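Local structure of probable LRR receptor-like serine/threonine-protein kinase At4g26540 (5HZ0) at residues L519-I533 with S542-G556. The protein serves as a plant cell-surface receptor for RGF peptide hormones, which maintain the root stem cell niche, and pairs with SERK co-receptors once the peptide is bound. The protein carries 5 engineered substitutions. Sequence-based numbering, arbitrary orientation.
With NAG (2-acetamido-2-deoxy-beta-D-glucopyranose), chain D.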
ATOM      1  N   LEU A 519      27.607  -7.832   3.860  1.00 25.18           N
ATOM      2  CA  LEU A 519      26.927  -9.120   3.973  1.00 20.60           C
ATOM      3  C   LEU A 519      26.393  -9.355   5.379  1.00 14.30           C
ATOM      4  O   LEU A 519      27.151  -9.520   6.325  1.00 16.59           O
ATOM      5  CB  LEU A 519      27.915 -10.226   3.619  1.00 18.19           C
ATOM      6  CG  LEU A 519      27.333 -11.526   3.087  1.00 18.28           C
ATOM      7  CD1 LEU A 519      26.355 -11.228   1.969  1.00 10.57           C
ATOM      8  CD2 LEU A 519      28.461 -12.409   2.592  1.00 11.40           C
ATOM      9  N   GLN A 520      25.068  -9.350   5.491  1.00 13.57           N
ATOM     10  CA  GLN A 520      24.351  -9.678   6.720  1.00 14.06           C
ATOM     11  C   GLN A 520      24.068 -11.179   6.884  1.00 19.81           C
ATOM     12  O   GLN A 520      24.120 -11.718   7.983  1.00 22.12           O
ATOM     13  CB  GLN A 520      23.062  -8.853   6.831  1.00 13.01           C
ATOM     14  CG  GLN A 520      23.299  -7.344   7.005  1.00 11.62           C
ATOM     15  CD  GLN A 520      22.028  -6.518   6.812  1.00 28.40           C
ATOM     16  OE1 GLN A 520      20.918  -7.026   6.946  1.00 31.09           O
ATOM     17  NE2 GLN A 520      22.190  -5.240   6.484  1.00 28.81           N
ATOM     18  N   LEU A 521      23.750 -11.846   5.783  1.00 18.48           N
ATOM     19  CA  LEU A 521      23.298 -13.220   5.861  1.00 14.31           C
ATOM     20  C   LEU A 521      24.081 -14.047   4.879  1.00 15.79           C
ATOM     21  O   LEU A 521      24.160 -13.694   3.704  1.00 15.04           O
ATOM     22  CB  LEU A 521      21.794 -13.316   5.566  1.00 10.64           C
ATOM     23  CG  LEU A 521      21.114 -14.697   5.636  1.00  9.16           C
ATOM     24  CD1 LEU A 521      19.681 -14.576   6.111  1.00  7.50           C
ATOM     25  CD2 LEU A 521      21.143 -15.415   4.283  1.00  7.46           C
ATOM     26  N   LEU A 522      24.664 -15.145   5.361  1.00 11.01           N
ATOM     27  CA  LEU A 522      25.366 -16.062   4.468  1.00 10.18           C
ATOM     28  C   LEU A 522      24.953 -17.508   4.723  1.00 13.45           C
ATOM     29  O   LEU A 522      25.206 -18.064   5.791  1.00  8.91           O
ATOM     30  CB  LEU A 522      26.887 -15.904   4.578  1.00 10.01           C
ATOM     31  CG  LEU A 522      27.698 -16.921   3.764  1.00 14.34           C
ATOM     32  CD1 LEU A 522      27.467 -16.742   2.259  1.00 19.32           C
ATOM     33  CD2 LEU A 522      29.175 -16.848   4.088  1.00 10.80           C
ATOM     34  N   ASN A 523      24.310 -18.108   3.727  1.00 14.10           N
ATOM     35  CA  ASN A 523      23.941 -19.502   3.809  1.00  8.83           C
ATOM     36  C   ASN A 523      24.666 -20.358   2.786  1.00 10.57           C
ATOM     37  O   ASN A 523      24.388 -20.291   1.593  1.00  7.68           O
ATOM     38  CB  ASN A 523      22.438 -19.670   3.642  1.00  6.88           C
ATOM     39  CG  ASN A 523      21.964 -21.032   4.116  1.00  7.65           C
ATOM     40  OD1 ASN A 523      22.773 -21.922   4.381  1.00  6.71           O
ATOM     41  ND2 ASN A 523      20.658 -21.202   4.223  1.00  5.92           N
ATOM     42  N   LEU A 524      25.627 -21.129   3.285  1.00 12.17           N
ATOM     43  CA  LEU A 524      26.358 -22.153   2.543  1.00 13.70           C
ATOM     44  C   LEU A 524      25.937 -23.591   2.845  1.00  7.57           C
ATOM     45  O   LEU A 524      26.628 -24.530   2.466  1.00  7.68           O
ATOM     46  CB  LEU A 524      27.868 -21.970   2.703  1.00  8.76           C
ATOM     47  CG  LEU A 524      28.344 -20.597   2.227  1.00  9.20           C
ATOM     48  CD1 LEU A 524      29.858 -20.499   2.285  1.00  9.99           C
ATOM     49  CD2 LEU A 524      27.819 -20.322   0.815  1.00 25.40           C
ATOM     50  N   GLY A 525      24.869 -23.759   3.610  1.00 11.57           N
ATOM     51  CA  GLY A 525      24.437 -25.082   4.028  1.00  6.82           C
ATOM     52  C   GLY A 525      24.162 -26.107   2.941  1.00  7.98           C
ATOM     53  O   GLY A 525      23.802 -25.749   1.829  1.00 11.71           O
ATOM     54  N   GLU A 526      24.344 -27.389   3.269  1.00 12.45           N
ATOM     55  CA  GLU A 526      24.068 -28.483   2.342  1.00  5.96           C
ATOM     56  C   GLU A 526      24.804 -28.356   1.009  1.00  6.59           C
ATOM     57  O   GLU A 526      24.195 -28.224  -0.055  1.00  6.14           O
ATOM     58  CB  GLU A 526      22.582 -28.586   2.074  1.00 17.50           C
ATOM     59  CG  GLU A 526      21.853 -29.471   3.010  1.00 25.70           C
ATOM     60  CD  GLU A 526      20.397 -29.586   2.639  1.00 32.74           C
ATOM     61  OE1 GLU A 526      20.065 -30.521   1.884  1.00 35.53           O
ATOM     62  OE2 GLU A 526      19.592 -28.737   3.085  1.00 30.24           O
ATOM     63  N   ASN A 527      26.121 -28.413   1.077  1.00  6.75           N
ATOM     64  CA  ASN A 527      26.933 -28.461  -0.107  1.00  7.01           C
ATOM     65  C   ASN A 527      28.040 -29.463   0.136  1.00 13.42           C
ATOM     66  O   ASN A 527      27.977 -30.250   1.080  1.00 11.22           O
ATOM     67  CB  ASN A 527      27.487 -27.073  -0.453  1.00 23.21           C
ATOM     68  CG  ASN A 527      26.497 -26.225  -1.252  1.00 24.62           C
ATOM     69  OD1 ASN A 527      26.309 -26.455  -2.440  1.00 21.37           O
ATOM     70  ND2 ASN A 527      25.877 -25.233  -0.606  1.00  6.84           N
ATOM     71  N   ASP A 528      28.997 -29.496  -0.775  1.00  9.70           N
ATOM     72  CA  ASP A 528      30.211 -30.282  -0.631  1.00 12.93           C
ATOM     73  C   ASP A 528      31.467 -29.505  -0.209  1.00 18.50           C
ATOM     74  O   ASP A 528      32.574 -29.946  -0.501  1.00 21.77           O
ATOM     75  CB  ASP A 528      30.459 -31.210  -1.814  1.00 24.04           C
ATOM     76  CG  ASP A 528      31.308 -32.399  -1.436  1.00 34.04           C
ATOM     77  OD1 ASP A 528      31.161 -32.888  -0.294  1.00 40.23           O
ATOM     78  OD2 ASP A 528      32.130 -32.834  -2.271  1.00 40.86           O
ATOM     79  N   PHE A 529      31.310 -28.299   0.332  1.00  9.25           N
ATOM     80  CA  PHE A 529      32.471 -27.536   0.805  1.00  9.99           C
ATOM     81  C   PHE A 529      33.393 -28.327   1.739  1.00 21.07           C
ATOM     82  O   PHE A 529      32.942 -29.145   2.570  1.00 15.94           O
ATOM     83  CB  PHE A 529      32.037 -26.259   1.516  1.00 10.47           C
ATOM     84  CG  PHE A 529      31.372 -25.274   0.626  1.00  9.71           C
ATOM     85  CD1 PHE A 529      32.088 -24.627  -0.365  1.00 10.10           C
ATOM     86  CD2 PHE A 529      30.022 -25.001   0.762  1.00 16.72           C
ATOM     87  CE1 PHE A 529      31.474 -23.719  -1.188  1.00  9.84           C
ATOM     88  CE2 PHE A 529      29.402 -24.105  -0.074  1.00 13.49           C
ATOM     89  CZ  PHE A 529      30.132 -23.455  -1.045  1.00  9.19           C
ATOM     90  N   SER A 530      34.689 -28.080   1.589  1.00 19.40           N
ATOM     91  CA  SER A 530      35.706 -28.832   2.316  1.00 22.26           C
ATOM     92  C   SER A 530      36.795 -27.896   2.793  1.00 22.33           C
ATOM     93  O   SER A 530      36.734 -26.682   2.560  1.00 15.86           O
ATOM     94  CB  SER A 530      36.322 -29.908   1.418  1.00 24.92           C
ATOM     95  OG  SER A 530      37.099 -29.322   0.378  1.00 29.53           O
ATOM     96  N   GLY A 531      37.798 -28.466   3.456  1.00 24.99           N
ATOM     97  CA  GLY A 531      38.906 -27.685   3.960  1.00 13.79           C
ATOM     98  C   GLY A 531      38.522 -26.881   5.182  1.00 28.65           C
ATOM     99  O   GLY A 531      37.535 -27.175   5.864  1.00 13.31           O
ATOM    100  N   GLU A 532      39.302 -25.844   5.454  1.00 24.79           N
ATOM    101  CA  GLU A 532      39.122 -25.078   6.666  1.00 23.98           C
ATOM    102  C   GLU A 532      38.330 -23.830   6.432  1.00 14.46           C
ATOM    103  O   GLU A 532      38.524 -23.139   5.440  1.00 52.03           O
ATOM    104  CB  GLU A 532      40.468 -24.688   7.258  1.00 32.52           C
ATOM    105  CG  GLU A 532      41.203 -25.828   7.907  1.00 46.07           C
ATOM    106  CD  GLU A 532      42.473 -25.361   8.590  1.00 60.17           C
ATOM    107  OE1 GLU A 532      43.355 -24.800   7.894  1.00 67.89           O
ATOM    108  OE2 GLU A 532      42.577 -25.541   9.826  1.00 60.09           O
ATOM    109  N   ILE A 533      37.425 -23.555   7.361  1.00 21.39           N
ATOM    110  CA  ILE A 533      36.728 -22.292   7.399  1.00 20.92           C
ATOM    111  C   ILE A 533      37.813 -21.235   7.517  1.00 26.27           C
ATOM    112  O   ILE A 533      38.554 -21.218   8.497  1.00 24.65           O
ATOM    113  CB  ILE A 533      35.819 -22.187   8.637  1.00 18.97           C
ATOM    114  CG1 ILE A 533      34.939 -23.434   8.815  1.00 13.06           C
ATOM    115  CG2 ILE A 533      34.986 -20.923   8.573  1.00 13.62           C
ATOM    116  CD1 ILE A 533      34.054 -23.383  10.082  1.00 12.85           C
ATOM    117  N   SER A 542      29.659  -6.895   9.435  1.00 37.71           N
ATOM    118  CA  SER A 542      28.264  -6.810   9.026  1.00 29.55           C
ATOM    119  C   SER A 542      27.485  -8.119   9.204  1.00 26.58           C
ATOM    120  O   SER A 542      26.252  -8.084   9.275  1.00 21.15           O
ATOM    121  CB  SER A 542      28.165  -6.327   7.577  1.00 27.41           C
ATOM    122  OG  SER A 542      29.046  -7.060   6.743  1.00 32.36           O
ATOM    123  N   LEU A 543      28.183  -9.260   9.276  1.00 27.11           N
ATOM    124  CA  LEU A 543      27.475 -10.537   9.399  1.00 25.13           C
ATOM    125  C   LEU A 543      26.671 -10.502  10.679  1.00 16.58           C
ATOM    126  O   LEU A 543      27.216 -10.463  11.764  1.00 27.49           O
ATOM    127  CB  LEU A 543      28.461 -11.708   9.441  1.00 27.04           C
ATOM    128  CG  LEU A 543      28.821 -12.346   8.096  1.00 18.17           C
ATOM    129  CD1 LEU A 543      29.802 -13.479   8.275  1.00 12.97           C
ATOM    130  CD2 LEU A 543      27.560 -12.832   7.422  1.00 14.14           C
ATOM    131  N   ALA A 544      25.361 -10.552  10.534  1.00 16.08           N
ATOM    132  CA  ALA A 544      24.471 -10.223  11.635  1.00 22.50           C
ATOM    133  C   ALA A 544      23.337 -11.209  11.756  1.00 18.81           C
ATOM    134  O   ALA A 544      23.139 -11.824  12.803  1.00 25.66           O
ATOM    135  CB  ALA A 544      23.938  -8.800  11.500  1.00 26.17           C
ATOM    136  N   ILE A 545      22.536 -11.281  10.699  1.00 16.77           N
ATOM    137  CA  ILE A 545      21.339 -12.105  10.712  1.00 19.05           C
ATOM    138  C   ILE A 545      21.654 -13.588  10.875  1.00 20.92           C
ATOM    139  O   ILE A 545      21.218 -14.218  11.836  1.00 23.28           O
ATOM    140  CB  ILE A 545      20.523 -11.934   9.433  1.00 16.44           C
ATOM    141  CG1 ILE A 545      20.132 -10.465   9.222  1.00 14.31           C
ATOM    142  CG2 ILE A 545      19.308 -12.834   9.479  1.00  8.75           C
ATOM    143  CD1 ILE A 545      19.297 -10.238   7.973  1.00  9.15           C
ATOM    144  N   SER A 546      22.414 -14.145   9.938  1.00 20.47           N
ATOM    145  CA  SER A 546      22.694 -15.570   9.977  1.00 18.35           C
ATOM    146  C   SER A 546      23.990 -15.956   9.277  1.00 12.83           C
ATOM    147  O   SER A 546      24.375 -15.344   8.285  1.00  9.83           O
ATOM    148  CB  SER A 546      21.518 -16.338   9.370  1.00 25.07           C
ATOM    149  OG  SER A 546      21.824 -17.706   9.233  1.00 27.77           O
ATOM    150  N   LEU A 547      24.661 -16.970   9.819  1.00 15.75           N
ATOM    151  CA  LEU A 547      25.765 -17.650   9.140  1.00 14.14           C
ATOM    152  C   LEU A 547      25.542 -19.159   9.288  1.00 12.75           C
ATOM    153  O   LEU A 547      25.583 -19.711  10.403  1.00  9.71           O
ATOM    154  CB  LEU A 547      27.136 -17.219   9.699  1.00 10.90           C
ATOM    155  CG  LEU A 547      28.423 -17.962   9.284  1.00 22.62           C
ATOM    156  CD1 LEU A 547      28.701 -17.850   7.791  1.00 11.04           C
ATOM    157  CD2 LEU A 547      29.638 -17.481  10.082  1.00 12.11           C
ATOM    158  N   ASN A 548      25.296 -19.811   8.153  1.00 10.55           N
ATOM    159  CA  ASN A 548      25.021 -21.236   8.116  1.00 12.16           C
ATOM    160  C   ASN A 548      26.095 -21.902   7.256  1.00 13.71           C
ATOM    161  O   ASN A 548      26.152 -21.693   6.049  1.00  8.57           O
ATOM    162  CB  ASN A 548      23.613 -21.468   7.548  1.00  7.79           C
ATOM    163  CG  ASN A 548      23.105 -22.889   7.740  1.00  7.32           C
ATOM    164  OD1 ASN A 548      23.885 -23.830   7.892  1.00 13.16           O
ATOM    165  ND2 ASN A 548      21.770 -23.046   7.693  1.00  6.72           N
ATOM    166  N   LEU A 549      26.991 -22.636   7.913  1.00 13.18           N
ATOM    167  CA  LEU A 549      27.989 -23.466   7.247  1.00  9.29           C
ATOM    168  C   LEU A 549      27.655 -24.967   7.256  1.00 14.18           C
ATOM    169  O   LEU A 549      28.461 -25.784   6.824  1.00 20.21           O
ATOM    170  CB  LEU A 549      29.392 -23.166   7.785  1.00 10.12           C
ATOM    171  CG  LEU A 549      29.844 -21.710   7.550  1.00 28.40           C
ATOM    172  CD1 LEU A 549      31.216 -21.450   8.154  1.00 28.71           C
ATOM    173  CD2 LEU A 549      29.836 -21.298   6.055  1.00 11.15           C
ATOM    174  N   SER A 550      26.476 -25.323   7.765  1.00 13.33           N
ATOM    175  CA  SER A 550      26.131 -26.719   8.091  1.00 10.75           C
ATOM    176  C   SER A 550      26.063 -27.670   6.894  1.00 14.42           C
ATOM    177  O   SER A 550      26.068 -27.242   5.738  1.00 13.16           O
ATOM    178  CB  SER A 550      24.788 -26.790   8.804  1.00  9.97           C
ATOM    179  OG  SER A 550      23.741 -26.641   7.851  1.00 10.91           O
ATOM    180  N   CYS A 551      26.066 -28.967   7.199  1.00 11.19           N
ATOM    181  CA  CYS A 551      25.964 -30.035   6.204  1.00  7.17           C
ATOM    182  C   CYS A 551      26.959 -29.914   5.038  1.00 10.17           C
ATOM    183  O   CYS A 551      26.606 -30.064   3.874  1.00 13.33           O
ATOM    184  CB  CYS A 551      24.526 -30.161   5.716  1.00  6.45           C
ATOM    185  SG  CYS A 551      23.347 -30.135   7.077  1.00 10.86           S
ATOM    186  N   ASN A 552      28.209 -29.643   5.384  1.00  8.12           N
ATOM    187  CA  ASN A 552      29.323 -29.668   4.451  1.00 15.65           C
ATOM    188  C   ASN A 552      30.371 -30.628   5.010  1.00 20.26           C
ATOM    189  O   ASN A 552      30.104 -31.381   5.937  1.00 23.34           O
ATOM    190  CB  ASN A 552      29.948 -28.275   4.299  1.00 15.49           C
ATOM    191  CG  ASN A 552      29.181 -27.380   3.342  1.00 15.57           C
ATOM    192  OD1 ASN A 552      29.023 -27.701   2.172  1.00 12.11           O
ATOM    193  ND2 ASN A 552      28.721 -26.243   3.836  1.00 17.02           N
ATOM    194  N   ARG A 553      31.546 -30.628   4.401  1.00 22.59           N
ATOM    195  CA  ARG A 553      32.729 -31.337   4.909  1.00 16.64           C
ATOM    196  C   ARG A 553      33.800 -30.537   5.683  1.00 17.92           C
ATOM    197  O   ARG A 553      34.965 -30.922   5.667  1.00 21.11           O
ATOM    198  CB  ARG A 553      33.327 -32.270   3.859  1.00 10.19           C
ATOM    199  CG  ARG A 553      32.405 -33.443   3.568  1.00 12.50           C
ATOM    200  CD  ARG A 553      32.979 -34.366   2.504  1.00 20.35           C
ATOM    201  NE  ARG A 553      33.173 -33.713   1.213  1.00 20.98           N
ATOM    202  CZ  ARG A 553      34.363 -33.475   0.668  1.00 33.87           C
ATOM    203  NH1 ARG A 553      35.472 -33.827   1.310  1.00 37.73           N
ATOM    204  NH2 ARG A 553      34.453 -32.883  -0.520  1.00 34.26           N
ATOM    205  N   PHE A 554      33.469 -29.356   6.196  1.00 10.85           N
ATOM    206  CA  PHE A 554      34.477 -28.528   6.862  1.00 11.58           C
ATOM    207  C   PHE A 554      35.260 -29.284   7.952  1.00 20.66           C
ATOM    208  O   PHE A 554      34.695 -30.096   8.697  1.00 22.53           O
ATOM    209  CB  PHE A 554      33.861 -27.245   7.431  1.00 11.54           C
ATOM    210  CG  PHE A 554      33.299 -26.319   6.390  1.00 19.65           C
ATOM    211  CD1 PHE A 554      34.137 -25.728   5.435  1.00 19.25           C
ATOM    212  CD2 PHE A 554      31.940 -26.021   6.367  1.00 13.10           C
ATOM    213  CE1 PHE A 554      33.621 -24.870   4.478  1.00 16.39           C
ATOM    214  CE2 PHE A 554      31.423 -25.170   5.408  1.00 16.62           C
ATOM    215  CZ  PHE A 554      32.265 -24.590   4.466  1.00 16.90           C
ATOM    216  N   VAL A 555      36.568 -29.038   8.003  1.00 21.96           N
ATOM    217  CA  VAL A 555      37.441 -29.600   9.036  1.00 13.29           C
ATOM    218  C   VAL A 555      38.228 -28.501   9.732  1.00 14.00           C
ATOM    219  O   VAL A 555      38.045 -27.309   9.458  1.00 20.27           O
ATOM    220  CB  VAL A 555      38.449 -30.616   8.465  1.00 13.61           C
ATOM    221  CG1 VAL A 555      37.736 -31.849   7.912  1.00 13.00           C
ATOM    222  CG2 VAL A 555      39.336 -29.962   7.409  1.00 14.07           C
ATOM    223  N   GLY A 556      39.118 -28.907  10.628  1.00 14.56           N
ATOM    224  CA  GLY A 556      39.894 -27.965  11.409  1.00 15.28           C
ATOM    225  C   GLY A 556      39.067 -27.391  12.542  1.00 22.34           C
ATOM    226  O   GLY A 556      38.074 -27.989  12.962  1.00 24.22           O
TER
HETATM  227  C1  NAG D 703      21.243 -24.390   7.877  1.00  6.30           C
HETATM  228  C2  NAG D 703      19.832 -24.205   8.431  1.00  5.89           C
HETATM  229  C3  NAG D 703      19.083 -25.542   8.518  1.00  6.45           C
HETATM  230  C4  NAG D 703      19.105 -26.243   7.153  1.00  5.40           C
HETATM  231  C5  NAG D 703      20.580 -26.440   6.801  1.00  5.48           C
HETATM  232  C6  NAG D 703      20.826 -27.184   5.491  1.00 11.05           C
HETATM  233  C7  NAG D 703      19.198 -22.607  10.233  1.00  7.15           C
HETATM  234  C8  NAG D 703      19.594 -22.085  11.590  1.00  6.98           C
HETATM  235  N2  NAG D 703      19.984 -23.556   9.720  1.00  6.36           N
HETATM  236  O3  NAG D 703      17.770 -25.306   8.966  1.00 10.69           O
HETATM  237  O4  NAG D 703      18.328 -27.448   7.068  1.00  4.84           O
HETATM  238  O5  NAG D 703      21.208 -25.185   6.705  1.00  5.91           O
HETATM  239  O6  NAG D 703      20.204 -26.519   4.409  1.00  4.89           O
HETATM  240  O7  NAG D 703      18.192 -22.167   9.676  1.00  7.15           O
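The guanidinium of Arg553 has the carboxylate of Asp528 at its edge and Ser530 CB over one face. Arg553 grips side-on: NE lies 2.6 Å from Asp528 OD1, and NH2 lies 2.9 Å from Asp528 OD2. The two planes stand 43° apart; OD1 is met on its syn side, OD2 from above the carboxylate plane. The Arg553 chain bends at chi3, which brings NE and NH2 to the carboxylate. The Phe554 ring receives Gly531 O at its edge, near the ring plane. Its CZ packs against Phe529 CB, and the two phenylalanine side chains run alongside each other in the same direction. The Phe529 ring has the Asn552 amide at its edge, the planes 69° apart. Asn552 ND2 donates to Leu524 O at 3.0 Å and also to Leu549 O in its own segment. Asn527 ND2 reaches Leu524 O from the opposite face of that carbonyl; Asn527 OD1 accepts from Leu505 N. Segments 519-533 and 542-556 are successive turns of the extracellular leucine-rich repeat solenoid, and Asn527 and Asn552 belong to its internal asparagine stack. Strands 521-523 and 546-548 run parallel, with Leu522 N bonded to Ser546 O and Asn548 N to Leu522 O. Leu522 and Leu547 point the same way into the core, CD2 to CD1 3.9 Å; Leu524 and Leu549 repeat this pairing. On the other face the amides of Asn523 and Asn548 lie 11° from parallel, each making an Asx turn. Asn548 OD1 accepts from both Ser550 N and Ser550 OG, while Asn548 ND2 carries an N-linked N-acetylglucosamine. The sugar O6 donates to Glu526 OE2 at 2.7 Å, on the preceding repeat.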